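Long-range contacts in DUF4785 domain-containing protein (PDB 4KH9), which is of unknown function but binds calcium ions and is built from three domains, the last two related to immunoglobulin-like E-set folds: residues F2-Q7 with Y361-P366; V73-L78 with D149-S154; S160-E165 with L185-T190; S18-E23 with T291-A296. One frame throughout, in Å; residues are numbered along the deposited sequence. Where two conformers were deposited one is given.

Contact 1: residues F2-Q7 with Y361-P366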
loop_
_atom_site.group_PDB
_atom_site.type_symbol
_atom_site.label_atom_id
_atom_site.label_comp_id
_atom_site.label_asym_id
_atom_site.label_seq_id
_atom_site.Cartn_x
_atom_site.Cartn_y
_atom_site.Cartn_z
ATOM N N PHE A 2 16.902 20.698 -24.553
ATOM C CA PHE A 2 17.386 19.708 -23.590
ATOM C C PHE A 2 16.610 18.402 -23.744
ATOM O O PHE A 2 15.386 18.391 -23.614
ATOM C CB PHE A 2 17.286 20.235 -22.141
ATOM C CG PHE A 2 17.804 19.285 -21.084
ATOM C CD1 PHE A 2 19.161 19.205 -20.802
ATOM C CD2 PHE A 2 16.933 18.477 -20.367
ATOM C CE1 PHE A 2 19.637 18.320 -19.833
ATOM C CE2 PHE A 2 17.411 17.588 -19.404
ATOM C CZ PHE A 2 18.756 17.521 -19.135
ATOM N N THR A 3 17.330 17.306 -24.026
ATOM C CA THR A 3 16.770 15.962 -24.176
ATOM C C THR A 3 16.619 15.357 -22.778
ATOM O O THR A 3 17.571 15.323 -21.996
ATOM C CB THR A 3 17.652 15.102 -25.120
ATOM O OG1 THR A 3 17.603 15.670 -26.430
ATOM C CG2 THR A 3 17.207 13.618 -25.183
ATOM N N LEU A 4 15.411 14.868 -22.482
ATOM C CA LEU A 4 15.074 14.265 -21.206
ATOM C C LEU A 4 15.370 12.756 -21.223
ATOM O O LEU A 4 15.434 12.179 -22.317
ATOM C CB LEU A 4 13.587 14.537 -20.908
ATOM C CG LEU A 4 13.238 15.991 -20.589
ATOM C CD1 LEU A 4 11.779 16.267 -20.838
ATOM C CD2 LEU A 4 13.632 16.361 -19.177
ATOM N N PRO A 5 15.549 12.091 -20.049
ATOM C CA PRO A 5 15.802 10.633 -20.067
ATOM C C PRO A 5 14.711 9.877 -20.831
ATOM O O PRO A 5 13.525 10.161 -20.622
ATOM C CB PRO A 5 15.802 10.249 -18.579
ATOM C CG PRO A 5 16.089 11.514 -17.840
ATOM C CD PRO A 5 15.543 12.630 -18.670
ATOM N N ARG A 6 15.093 8.961 -21.750
ATOM C CA ARG A 6 14.125 8.206 -22.546
ATOM C C ARG A 6 13.357 7.206 -21.694
ATOM O O ARG A 6 13.923 6.587 -20.796
ATOM C CB ARG A 6 14.783 7.453 -23.724
ATOM C CG ARG A 6 15.460 8.330 -24.774
ATOM C CD ARG A 6 15.567 7.645 -26.141
ATOM N NE ARG A 6 16.320 6.384 -26.113
ATOM C CZ ARG A 6 17.622 6.271 -26.370
ATOM N NH1 ARG A 6 18.344 7.345 -26.669
ATOM N NH2 ARG A 6 18.211 5.083 -26.328
ATOM N N GLN A 7 12.064 7.053 -21.988
ATOM C CA GLN A 7 11.160 6.106 -21.336
ATOM C C GLN A 7 10.247 5.510 -22.406
ATOM O O GLN A 7 9.389 6.219 -22.927
ATOM C CB GLN A 7 10.354 6.779 -20.193
ATOM C CG GLN A 7 9.311 5.872 -19.500
ATOM C CD GLN A 7 8.412 6.626 -18.521
ATOM O OE1 GLN A 7 8.746 6.794 -17.338
ATOM N NE2 GLN A 7 7.249 7.110 -18.983
ATOM N N TYR A 361 5.349 9.954 -15.979
ATOM C CA TYR A 361 6.691 10.408 -16.317
ATOM C C TYR A 361 7.075 11.530 -15.399
ATOM O O TYR A 361 6.288 12.446 -15.180
ATOM C CB TYR A 361 6.825 10.857 -17.789
ATOM C CG TYR A 361 8.256 11.153 -18.205
ATOM C CD1 TYR A 361 8.868 12.363 -17.873
ATOM C CD2 TYR A 361 9.016 10.206 -18.879
ATOM C CE1 TYR A 361 10.208 12.606 -18.170
ATOM C CE2 TYR A 361 10.354 10.455 -19.217
ATOM C CZ TYR A 361 10.943 11.660 -18.860
ATOM O OH TYR A 361 12.256 11.932 -19.171
ATOM N N GLN A 362 8.300 11.469 -14.861
ATOM C CA GLN A 362 8.797 12.561 -14.046
ATOM C C GLN A 362 10.299 12.692 -14.176
ATOM O O GLN A 362 11.028 11.700 -14.251
ATOM C CB GLN A 362 8.392 12.446 -12.572
ATOM C CG GLN A 362 8.709 11.125 -11.877
ATOM C CD GLN A 362 7.870 10.951 -10.636
ATOM O OE1 GLN A 362 7.765 11.851 -9.791
ATOM N NE2 GLN A 362 7.259 9.778 -10.502
ATOM N N TYR A 363 10.733 13.940 -14.228
ATOM C CA TYR A 363 12.116 14.360 -14.216
ATOM C C TYR A 363 12.240 15.348 -13.063
ATOM O O TYR A 363 11.738 16.462 -13.164
ATOM C CB TYR A 363 12.545 14.932 -15.576
ATOM C CG TYR A 363 14.021 15.236 -15.615
ATOM C CD1 TYR A 363 14.963 14.215 -15.561
ATOM C CD2 TYR A 363 14.480 16.547 -15.659
ATOM C CE1 TYR A 363 16.329 14.490 -15.571
ATOM C CE2 TYR A 363 15.841 16.834 -15.680
ATOM C CZ TYR A 363 16.764 15.802 -15.653
ATOM O OH TYR A 363 18.107 16.084 -15.646
ATOM N N ASN A 364 12.848 14.910 -11.944
ATOM C CA ASN A 364 12.965 15.706 -10.715
ATOM C C ASN A 364 14.385 16.272 -10.498
ATOM O O ASN A 364 14.798 16.483 -9.351
ATOM C CB ASN A 364 12.556 14.861 -9.509
ATOM C CG ASN A 364 11.166 14.304 -9.627
ATOM O OD1 ASN A 364 10.167 15.034 -9.556
ATOM N ND2 ASN A 364 11.077 12.999 -9.845
ATOM N N GLN A 365 15.119 16.525 -11.586
ATOM C CA GLN A 365 16.435 17.149 -11.503
ATOM C C GLN A 365 16.353 18.607 -11.965
ATOM O O GLN A 365 15.634 18.876 -12.931
ATOM C CB GLN A 365 17.477 16.389 -12.340
ATOM C CG GLN A 365 18.100 15.169 -11.682
ATOM C CD GLN A 365 19.234 14.662 -12.546
ATOM O OE1 GLN A 365 19.048 13.805 -13.420
ATOM N NE2 GLN A 365 20.425 15.232 -12.375
ATOM N N PRO A 366 17.095 19.558 -11.325
ATOM C CA PRO A 366 17.072 20.959 -11.795
ATOM C C PRO A 366 17.537 21.105 -13.246
ATOM O O PRO A 366 18.479 20.424 -13.667
ATOM C CB PRO A 366 18.059 21.660 -10.848
ATOM C CG PRO A 366 18.106 20.800 -9.636
ATOM C CD PRO A 366 18.005 19.407 -10.168
HETATM O O HOH W 1 9.654 8.950 -15.308
#

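Contact 2: residues V73-L78 with D149-S154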
loop_
_atom_site.group_PDB
_atom_site.type_symbol
_atom_site.label_atom_id
_atom_site.label_comp_id
_atom_site.label_asym_id
_atom_site.label_seq_id
_atom_site.Cartn_x
_atom_site.Cartn_y
_atom_site.Cartn_z
ATOM N N VAL A 73 -8.490 -9.915 19.683
ATOM C CA VAL A 73 -8.928 -10.861 18.646
ATOM C C VAL A 73 -10.235 -10.368 17.995
ATOM O O VAL A 73 -11.169 -9.972 18.692
ATOM C CB VAL A 73 -9.079 -12.290 19.227
ATOM C CG1 VAL A 73 -9.533 -13.299 18.161
ATOM C CG2 VAL A 73 -7.766 -12.756 19.876
ATOM N N ARG A 74 -10.268 -10.405 16.642
ATOM C CA ARG A 74 -11.437 -10.014 15.862
ATOM C C ARG A 74 -11.804 -11.122 14.871
ATOM O O ARG A 74 -10.953 -11.595 14.122
ATOM C CB ARG A 74 -11.191 -8.679 15.135
ATOM C CG ARG A 74 -12.416 -8.156 14.366
ATOM C CD ARG A 74 -12.248 -6.760 13.817
ATOM N NE ARG A 74 -11.125 -6.622 12.884
ATOM C CZ ARG A 74 -9.979 -6.005 13.168
ATOM N NH1 ARG A 74 -9.773 -5.493 14.375
ATOM N NH2 ARG A 74 -9.024 -5.912 12.251
ATOM N N ILE A 75 -13.077 -11.521 14.864
ATOM C CA ILE A 75 -13.592 -12.547 13.953
ATOM C C ILE A 75 -14.764 -11.940 13.175
ATOM O O ILE A 75 -15.760 -11.563 13.791
ATOM C CB ILE A 75 -14.011 -13.803 14.754
ATOM C CG1 ILE A 75 -12.848 -14.339 15.617
ATOM C CG2 ILE A 75 -14.656 -14.889 13.844
ATOM C CD1 ILE A 75 -13.305 -14.649 17.080
ATOM N N THR A 76 -14.630 -11.809 11.846
ATOM C CA THR A 76 -15.679 -11.237 10.983
ATOM C C THR A 76 -16.015 -12.233 9.872
ATOM O O THR A 76 -15.107 -12.851 9.316
ATOM C CB THR A 76 -15.282 -9.856 10.401
ATOM O OG1 THR A 76 -14.185 -10.012 9.512
ATOM C CG2 THR A 76 -14.905 -8.838 11.483
ATOM N N PRO A 77 -17.307 -12.428 9.558
ATOM C CA PRO A 77 -17.652 -13.357 8.464
ATOM C C PRO A 77 -17.309 -12.731 7.106
ATOM O O PRO A 77 -17.385 -11.514 6.954
ATOM C CB PRO A 77 -19.152 -13.602 8.646
ATOM C CG PRO A 77 -19.655 -12.484 9.485
ATOM C CD PRO A 77 -18.504 -11.748 10.106
ATOM N N LEU A 78 -16.899 -13.566 6.131
ATOM C CA LEU A 78 -16.522 -13.108 4.792
ATOM C C LEU A 78 -17.711 -13.169 3.814
ATOM O O LEU A 78 -17.573 -12.792 2.649
ATOM C CB LEU A 78 -15.314 -13.898 4.274
ATOM C CG LEU A 78 -14.019 -13.645 5.086
ATOM C CD1 LEU A 78 -12.914 -14.558 4.648
ATOM C CD2 LEU A 78 -13.571 -12.197 4.989
ATOM N N ASP A 149 -19.404 -19.269 5.292
ATOM C CA ASP A 149 -18.433 -20.283 4.859
ATOM C C ASP A 149 -17.052 -20.030 5.417
ATOM O O ASP A 149 -16.321 -20.977 5.711
ATOM C CB ASP A 149 -18.312 -20.273 3.331
ATOM C CG ASP A 149 -19.455 -20.880 2.550
ATOM O OD1 ASP A 149 -20.344 -21.504 3.179
ATOM O OD2 ASP A 149 -19.423 -20.793 1.304
ATOM N N ALA A 150 -16.683 -18.735 5.515
ATOM C CA ALA A 150 -15.350 -18.327 5.905
ATOM C C ALA A 150 -15.354 -17.041 6.737
ATOM O O ALA A 150 -16.345 -16.297 6.795
ATOM C CB ALA A 150 -14.482 -18.147 4.674
ATOM N N TYR A 151 -14.251 -16.850 7.466
ATOM C CA TYR A 151 -14.051 -15.751 8.406
ATOM C C TYR A 151 -12.667 -15.216 8.335
ATOM O O TYR A 151 -11.751 -15.956 8.009
ATOM C CB TYR A 151 -14.287 -16.255 9.874
ATOM C CG TYR A 151 -15.591 -16.998 10.036
ATOM C CD1 TYR A 151 -15.723 -18.320 9.600
ATOM C CD2 TYR A 151 -16.735 -16.346 10.495
ATOM C CE1 TYR A 151 -16.954 -18.977 9.634
ATOM C CE2 TYR A 151 -17.972 -16.997 10.535
ATOM C CZ TYR A 151 -18.073 -18.312 10.098
ATOM O OH TYR A 151 -19.280 -18.965 10.077
HETATM N N MSE A 152 -12.523 -13.941 8.662
HETATM C CA MSE A 152 -11.237 -13.280 8.808
HETATM C C MSE A 152 -10.934 -13.217 10.284
HETATM O O MSE A 152 -11.745 -12.695 11.053
HETATM C CB MSE A 152 -11.223 -11.875 8.172
HETATM C CG MSE A 152 -9.855 -11.171 8.289
HETATM SE SE MSE A 152 -8.442 -12.005 7.246
HETATM C CE MSE A 152 -8.966 -11.339 5.485
ATOM N N ILE A 153 -9.821 -13.808 10.691
ATOM C CA ILE A 153 -9.361 -13.768 12.073
ATOM C C ILE A 153 -8.237 -12.772 12.114
ATOM O O ILE A 153 -7.276 -12.910 11.359
ATOM C CB ILE A 153 -8.918 -15.142 12.649
ATOM C CG1 ILE A 153 -9.943 -16.262 12.397
ATOM C CG2 ILE A 153 -8.541 -15.020 14.162
ATOM C CD1 ILE A 153 -11.288 -16.113 12.975
ATOM N N SER A 154 -8.334 -11.803 12.995
ATOM C CA SER A 154 -7.290 -10.814 13.187
ATOM C C SER A 154 -6.816 -10.871 14.641
ATOM O O SER A 154 -7.631 -10.835 15.565
ATOM C CB SER A 154 -7.793 -9.428 12.818
ATOM O OG SER A 154 -6.766 -8.475 13.004
HETATM O O HOH W 2 -11.395 -9.820 11.607
#

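Contact 3: residues S160-E165 with L185-T190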
loop_
_atom_site.group_PDB
_atom_site.type_symbol
_atom_site.label_atom_id
_atom_site.label_comp_id
_atom_site.label_asym_id
_atom_site.label_seq_id
_atom_site.Cartn_x
_atom_site.Cartn_y
_atom_site.Cartn_z
ATOM N N SER A 160 3.049 -7.615 22.934
ATOM C CA SER A 160 4.240 -8.337 22.490
ATOM C C SER A 160 5.310 -7.381 21.991
ATOM O O SER A 160 4.983 -6.347 21.399
ATOM C CB SER A 160 3.882 -9.309 21.374
ATOM O OG SER A 160 5.058 -9.977 20.949
ATOM N N ILE A 161 6.586 -7.717 22.220
ATOM C CA ILE A 161 7.702 -6.888 21.726
ATOM C C ILE A 161 8.209 -7.519 20.389
ATOM O O ILE A 161 9.168 -7.029 19.806
ATOM C CB ILE A 161 8.831 -6.705 22.788
ATOM C CG1 ILE A 161 9.475 -8.064 23.169
ATOM C CG2 ILE A 161 8.272 -5.976 24.042
ATOM C CD1 ILE A 161 10.876 -8.004 23.905
ATOM N N THR A 162 7.538 -8.584 19.908
ATOM C CA THR A 162 7.880 -9.268 18.648
ATOM C C THR A 162 7.070 -8.649 17.519
ATOM O O THR A 162 5.832 -8.624 17.572
ATOM C CB THR A 162 7.679 -10.791 18.711
ATOM O OG1 THR A 162 8.551 -11.336 19.686
ATOM C CG2 THR A 162 7.988 -11.478 17.359
ATOM N N TYR A 163 7.777 -8.113 16.504
ATOM C CA TYR A 163 7.098 -7.504 15.381
ATOM C C TYR A 163 7.711 -7.940 14.064
ATOM O O TYR A 163 8.859 -8.398 14.017
ATOM C CB TYR A 163 7.110 -5.968 15.485
ATOM C CG TYR A 163 8.493 -5.363 15.540
ATOM C CD1 TYR A 163 9.177 -5.029 14.371
ATOM C CD2 TYR A 163 9.107 -5.082 16.763
ATOM C CE1 TYR A 163 10.430 -4.425 14.415
ATOM C CE2 TYR A 163 10.373 -4.497 16.817
ATOM C CZ TYR A 163 11.021 -4.153 15.638
ATOM O OH TYR A 163 12.256 -3.559 15.664
ATOM N N LEU A 164 6.926 -7.794 13.004
ATOM C CA LEU A 164 7.343 -8.061 11.636
ATOM C C LEU A 164 7.546 -6.745 10.960
ATOM O O LEU A 164 6.647 -5.906 11.014
ATOM C CB LEU A 164 6.296 -8.902 10.888
ATOM C CG LEU A 164 6.643 -9.284 9.445
ATOM C CD1 LEU A 164 7.760 -10.322 9.406
ATOM C CD2 LEU A 164 5.433 -9.775 8.714
ATOM N N GLU A 165 8.712 -6.534 10.342
ATOM C CA GLU A 165 8.962 -5.289 9.605
ATOM C C GLU A 165 9.034 -5.595 8.084
ATOM O O GLU A 165 9.716 -6.514 7.691
ATOM C CB GLU A 165 10.230 -4.596 10.111
ATOM C CG GLU A 165 10.428 -3.242 9.452
ATOM C CD GLU A 165 11.560 -2.421 10.033
ATOM O OE1 GLU A 165 11.442 -2.014 11.209
ATOM O OE2 GLU A 165 12.542 -2.145 9.304
ATOM N N LEU A 185 11.859 -10.268 10.958
ATOM C CA LEU A 185 11.196 -10.590 12.206
ATOM C C LEU A 185 12.104 -10.162 13.353
ATOM O O LEU A 185 13.233 -10.644 13.446
ATOM C CB LEU A 185 10.843 -12.087 12.289
ATOM C CG LEU A 185 9.999 -12.498 13.527
ATOM C CD1 LEU A 185 8.614 -11.829 13.504
ATOM C CD2 LEU A 185 9.833 -14.004 13.591
ATOM N N HIS A 186 11.601 -9.272 14.236
ATOM C CA HIS A 186 12.395 -8.733 15.336
ATOM C C HIS A 186 11.793 -8.940 16.731
ATOM O O HIS A 186 10.575 -8.965 16.920
ATOM C CB HIS A 186 12.583 -7.219 15.153
ATOM C CG HIS A 186 13.264 -6.814 13.877
ATOM N ND1 HIS A 186 14.632 -6.979 13.702
ATOM C CD2 HIS A 186 12.755 -6.214 12.776
ATOM C CE1 HIS A 186 14.897 -6.496 12.500
ATOM N NE2 HIS A 186 13.802 -6.000 11.919
ATOM N N ASN A 187 12.702 -8.979 17.712
ATOM C CA ASN A 187 12.526 -9.047 19.165
ATOM C C ASN A 187 13.882 -8.641 19.728
ATOM O O ASN A 187 14.877 -9.268 19.364
ATOM C CB ASN A 187 12.059 -10.445 19.594
ATOM C CG ASN A 187 11.854 -10.606 21.078
ATOM O OD1 ASN A 187 12.802 -10.588 21.868
ATOM N ND2 ASN A 187 10.622 -10.836 21.482
ATOM N N ASP A 188 13.974 -7.561 20.529
ATOM C CA ASP A 188 15.297 -7.092 20.981
ATOM C C ASP A 188 15.970 -8.024 22.046
ATOM O O ASP A 188 17.121 -7.779 22.413
ATOM C CB ASP A 188 15.241 -5.644 21.496
ATOM C CG ASP A 188 14.405 -5.357 22.726
ATOM O OD1 ASP A 188 13.551 -6.211 23.087
ATOM O OD2 ASP A 188 14.567 -4.255 23.305
ATOM N N ILE A 189 15.310 -9.121 22.452
ATOM C CA ILE A 189 15.861 -10.060 23.424
ATOM C C ILE A 189 16.179 -11.423 22.786
ATOM O O ILE A 189 17.123 -12.092 23.220
ATOM C CB ILE A 189 14.865 -10.237 24.594
ATOM N N THR A 190 15.384 -11.835 21.772
ATOM C CA THR A 190 15.478 -13.137 21.101
ATOM C C THR A 190 15.908 -13.024 19.625
ATOM O O THR A 190 15.455 -12.139 18.894
ATOM C CB THR A 190 14.099 -13.838 21.173
ATOM O OG1 THR A 190 13.602 -13.838 22.513
ATOM C CG2 THR A 190 14.126 -15.255 20.647
#

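Contact 4: residues S18-E23 with T291-A296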
loop_
_atom_site.group_PDB
_atom_site.type_symbol
_atom_site.label_atom_id
_atom_site.label_comp_id
_atom_site.label_asym_id
_atom_site.label_seq_id
_atom_site.Cartn_x
_atom_site.Cartn_y
_atom_site.Cartn_z
ATOM N N SER A 18 -12.785 7.867 -21.929
ATOM C CA SER A 18 -13.831 8.520 -22.745
ATOM C C SER A 18 -14.627 9.584 -21.956
ATOM O O SER A 18 -15.092 10.566 -22.531
ATOM C CB SER A 18 -14.804 7.472 -23.277
ATOM O OG SER A 18 -14.168 6.650 -24.241
ATOM N N GLN A 19 -14.759 9.389 -20.639
ATOM C CA GLN A 19 -15.468 10.288 -19.733
ATOM C C GLN A 19 -14.625 11.512 -19.327
ATOM O O GLN A 19 -15.154 12.420 -18.682
ATOM C CB GLN A 19 -15.894 9.525 -18.465
ATOM C CG GLN A 19 -16.933 8.427 -18.736
ATOM C CD GLN A 19 -17.328 7.665 -17.493
ATOM O OE1 GLN A 19 -17.261 6.430 -17.452
ATOM N NE2 GLN A 19 -17.750 8.376 -16.450
ATOM N N LEU A 20 -13.322 11.534 -19.667
ATOM C CA LEU A 20 -12.458 12.639 -19.240
ATOM C C LEU A 20 -12.665 13.890 -20.088
ATOM O O LEU A 20 -13.026 13.822 -21.263
ATOM C CB LEU A 20 -10.968 12.239 -19.258
ATOM C CG LEU A 20 -10.537 11.133 -18.285
ATOM C CD1 LEU A 20 -9.133 10.671 -18.595
ATOM C CD2 LEU A 20 -10.655 11.586 -16.832
ATOM N N SER A 21 -12.408 15.033 -19.474
ATOM C CA SER A 21 -12.511 16.326 -20.131
ATOM C C SER A 21 -11.549 16.433 -21.312
ATOM O O SER A 21 -10.421 15.901 -21.268
ATOM C CB SER A 21 -12.241 17.445 -19.140
ATOM O OG SER A 21 -12.085 18.645 -19.869
ATOM N N ARG A 22 -11.998 17.131 -22.365
ATOM C CA ARG A 22 -11.263 17.395 -23.594
ATOM C C ARG A 22 -10.831 18.866 -23.634
ATOM O O ARG A 22 -10.307 19.339 -24.643
ATOM C CB ARG A 22 -12.145 17.043 -24.806
ATOM C CG ARG A 22 -11.641 15.891 -25.660
ATOM C CD ARG A 22 -12.395 14.599 -25.434
ATOM N NE ARG A 22 -12.192 13.674 -26.552
ATOM C CZ ARG A 22 -12.597 12.407 -26.570
ATOM N NH1 ARG A 22 -13.217 11.884 -25.518
ATOM N NH2 ARG A 22 -12.369 11.648 -27.634
ATOM N N GLU A 23 -11.031 19.585 -22.521
ATOM C CA GLU A 23 -10.688 20.996 -22.419
ATOM C C GLU A 23 -9.188 21.195 -22.304
ATOM O O GLU A 23 -8.527 20.545 -21.492
ATOM C CB GLU A 23 -11.392 21.642 -21.225
ATOM C CG GLU A 23 -11.533 23.144 -21.372
ATOM C CD GLU A 23 -12.398 23.826 -20.335
ATOM O OE1 GLU A 23 -12.482 23.310 -19.196
ATOM O OE2 GLU A 23 -12.908 24.931 -20.631
ATOM N N THR A 291 -1.578 5.877 -25.332
ATOM C CA THR A 291 -3.019 5.695 -25.108
ATOM C C THR A 291 -3.731 7.046 -25.023
ATOM O O THR A 291 -3.287 7.925 -24.287
ATOM C CB THR A 291 -3.246 4.867 -23.829
ATOM O OG1 THR A 291 -2.853 3.528 -24.087
ATOM C CG2 THR A 291 -4.692 4.863 -23.353
ATOM N N ALA A 292 -4.861 7.175 -25.750
ATOM C CA ALA A 292 -5.720 8.356 -25.773
ATOM C C ALA A 292 -6.261 8.616 -24.360
ATOM O O ALA A 292 -6.894 7.740 -23.759
ATOM C CB ALA A 292 -6.865 8.156 -26.773
ATOM N N SER A 293 -5.924 9.776 -23.792
ATOM C CA SER A 293 -6.337 10.105 -22.425
ATOM C C SER A 293 -6.138 11.564 -22.160
ATOM O O SER A 293 -5.644 12.294 -23.013
ATOM C CB SER A 293 -5.535 9.272 -21.411
ATOM O OG SER A 293 -6.054 9.365 -20.094
ATOM N N ARG A 294 -6.499 11.990 -20.953
ATOM C CA ARG A 294 -6.246 13.354 -20.502
ATOM C C ARG A 294 -4.954 13.355 -19.703
ATOM O O ARG A 294 -4.786 12.585 -18.754
ATOM C CB ARG A 294 -7.425 13.913 -19.694
ATOM C CG ARG A 294 -7.222 15.371 -19.317
ATOM C CD ARG A 294 -8.437 15.920 -18.601
ATOM N NE ARG A 294 -8.273 17.346 -18.335
ATOM C CZ ARG A 294 -8.371 18.314 -19.241
ATOM N NH1 ARG A 294 -8.599 18.023 -20.515
ATOM N NH2 ARG A 294 -8.197 19.576 -18.888
ATOM N N TYR A 295 -4.036 14.227 -20.091
ATOM C CA TYR A 295 -2.732 14.328 -19.447
ATOM C C TYR A 295 -2.471 15.735 -18.953
ATOM O O TYR A 295 -2.923 16.719 -19.573
ATOM C CB TYR A 295 -1.621 13.933 -20.433
ATOM C CG TYR A 295 -1.692 12.500 -20.901
ATOM C CD1 TYR A 295 -1.044 11.486 -20.203
ATOM C CD2 TYR A 295 -2.365 12.160 -22.068
ATOM C CE1 TYR A 295 -1.109 10.156 -20.629
ATOM C CE2 TYR A 295 -2.414 10.838 -22.519
ATOM C CZ TYR A 295 -1.767 9.840 -21.804
ATOM O OH TYR A 295 -1.849 8.526 -22.206
ATOM N N ALA A 296 -1.706 15.844 -17.860
ATOM C CA ALA A 296 -1.324 17.152 -17.348
ATOM C C ALA A 296 0.155 17.232 -17.228
ATOM O O ALA A 296 0.787 16.360 -16.636
ATOM C CB ALA A 296 -1.979 17.438 -16.007
#

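Contact 1: residues F2-Q7 with Y361-P366
Tyr361 and Tyr363 point from the end strand of one sheet of the C-terminal E-set domain, a beta sandwich, onto the N-terminal residues Phe2 to Gln7, whose strand 2-3 edges another sheet. One direct hydrogen bond joins the segments: Tyr361 OH donates to Pro5 O over 2.6 Å, and the donor lies in the Pro5 carbonyl plane, on a lone pair (C=O...O angle 136°). The ring is thereby anchored at its far end.

Apolar contacts gather at the Tyr363 ring. Leu4 CD2 makes an off-centre CH-pi contact with it, 4.1 Å from its centroid, while Pro5 CD approaches Tyr363 CD1 at 3.5 Å. Phe2 crosses Tyr363 at about a right angle. Leu4 also reaches Leu349 and Leu270, which places it between the two sheets.

The remaining polar link runs through Gln7. Its CG is anti to the backbone N (chi1 177°) and the extended chain slides past the Tyr361 ring in the opposite direction, with amide and ring planes 65° apart. NE2 is held by Val360 O. On the other branch of the amide, a water donates to Gln7 OE1 at 3.1 Å and accepts from Gln362 N at 2.9 Å.

Contact 2: residues V73-L78 with D149-S154
Met152 O receives two donors, Thr76 N at 3.1 Å and a water at 2.9 Å, and so takes one bond from the neighbouring antiparallel strand and one from the water. The same water has a weak link to Thr76 OG1. In return Met152 N donates to Thr76 O, closing a hydrogen-bonded pair; Arg74 and Ser154 form another, and Leu78 N extends the pattern by bonding to Ala150 O from above the carbonyl plane, 37° out of it.

Side chains alternate between the two faces of the sheet. On the Ile75 and Tyr151 face, Ile75 and Ile153 lie side by side and point the same way, with Ile153 CD1 3.5 Å from Ile75 CG1; Pro77 CB meets the Tyr151 ring at CE2. On the other face, in one of two conformers, the Arg74 chain bends at chi3 (59°) and carries its guanidinium back over Ser154, whose CB lies 3.7 Å from the guanidinium plane, toward its rim. Thr76 and Met152 also lie side by side, pointing the same way, with Thr76 OG1 3.7 Å from Met152 CB. Leu78 CD2 reaches this selenomethionine at CB, 4.0 Å away.

These are the two central strands of a four-stranded antiparallel sheet in the N-terminal domain. Strand 48-54 flanks 150-156 and strand 123-126 flanks 72-77, while Leu138 of strand 135-140 packs against both Ile75 and Ile153.

Contact 3: residues S160-E165 with L185-T190
Tyr163 and His186 form a hydrogen-bonded antiparallel pair where two neighbouring strands of the central, E-set domain meet. His186 N donates to Tyr163 O at 2.9 Å, and Tyr163 N returns a bond to His186 O. Next to them Leu164 and Leu185 make a non-hydrogen-bonded pair whose side chains turn to the opposite face.

The aromatic contact lies on the Tyr163 face. Tyr163 CG sits between its backbone N and carbonyl carbon (chi1 59°), which brings one ring face against His186 CB, a CH-pi contact 3.8 Å from the ring centroid. The two rings are oblique, their planes at 42°, and Glu165 CB meets the edge of the imidazole. Glu165 itself reaches out to a salt bridge with Arg45.

On the leucine face Leu164 CD1 lies 4.4 Å from Leu185 CD1. Thr162 CG2 touches Leu185 CD1 at 3.9 Å. Leu164 and Leu185 continue from there onto strands 238-248 and 251-264.

Side-chain hydrogen bonds secure the chain beyond the Tyr163-His186 pair. Thr162 OG1, which also bonds to Tyr192 OH, accepts from Asn187 ND2 at 2.8 Å in the amide plane (N-H...O angle 165°). At the other end of that amide, Asn187 OD1 accepts from Ile189 N at 3.0 Å, an Asx turn. Thr190 N reaches Asn187 OD1 at 2.9 Å from the opposite face of its plane, completing the wider Asx motif.

Contact 4: residues S18-E23 with T291-A296
Arg294 reaches from a strand of the C-terminal E-set domain, a beta sandwich, to clasp the loop 18-23 by its backbone carbonyls. Its CB packs against Leu20, with CD1 of the leucine 3.8 Å away; the same methyl touches Ser293 OG, whose hydroxyl is bonded to Asp353. With CG anti to the backbone N (chi1 -175°) and the chain extended as far as NE, the arginine runs straight out beside Ser21. CG skirts Ser21 O, and CD comes within 3.3 Å of that oxygen. NE passes Ser21 CB and O at longer range, without a bond to either.

At the guanidinium the contact becomes polar. Arg294 NH1 donates to Ser21 O at 2.9 Å, although this bond is bent and the donor stands far above the carbonyl plane, 73° out of it. Far better aligned is Glu23 O, 1° from the guanidinium plane and gripped end-on. Arg294 NH1 meets Glu23 O at 2.7 Å. Arg294 NH2 bonds to the same Glu23 O at 2.8 Å, from the opposite face of the carbonyl plane. Two bonds to one atom tie down the tip, and Ser21 O, off the guanidinium plane, is a second anchor that together with it limits rotation.

Leu20 also rests on Trp321. Asp27, a calcium ligand in a structure of this protein though with no calcium bound to this chain here, lies about 7 Å from the Arg294 side chain. An ST turn bends the chain between the two acceptor carbonyls: Ser21 OG, over one guanidinium face toward its rim, accepts from Glu23 N at 3.0 Å.

In the fold
The four contacts show how one chain can close domains over very different sequence distances. Contacts 1 and 4 both bring N-terminal residues onto the C-terminal domain, reaching a common sheet with centres 23 Å apart; contacts 2 and 3 are nested within the long loops they close. Contact 2 belongs to the N-terminal domain and contact 3 to the central one, their centres 25 Å apart, joined in sequence through strands 150-156 and 163-168. A bound calcium ion lies about 13 Å from the Leu164 side chain of contact 3. Contacts 3 and 4, 49 Å apart between centres, stand on opposite sides of the chain's centre.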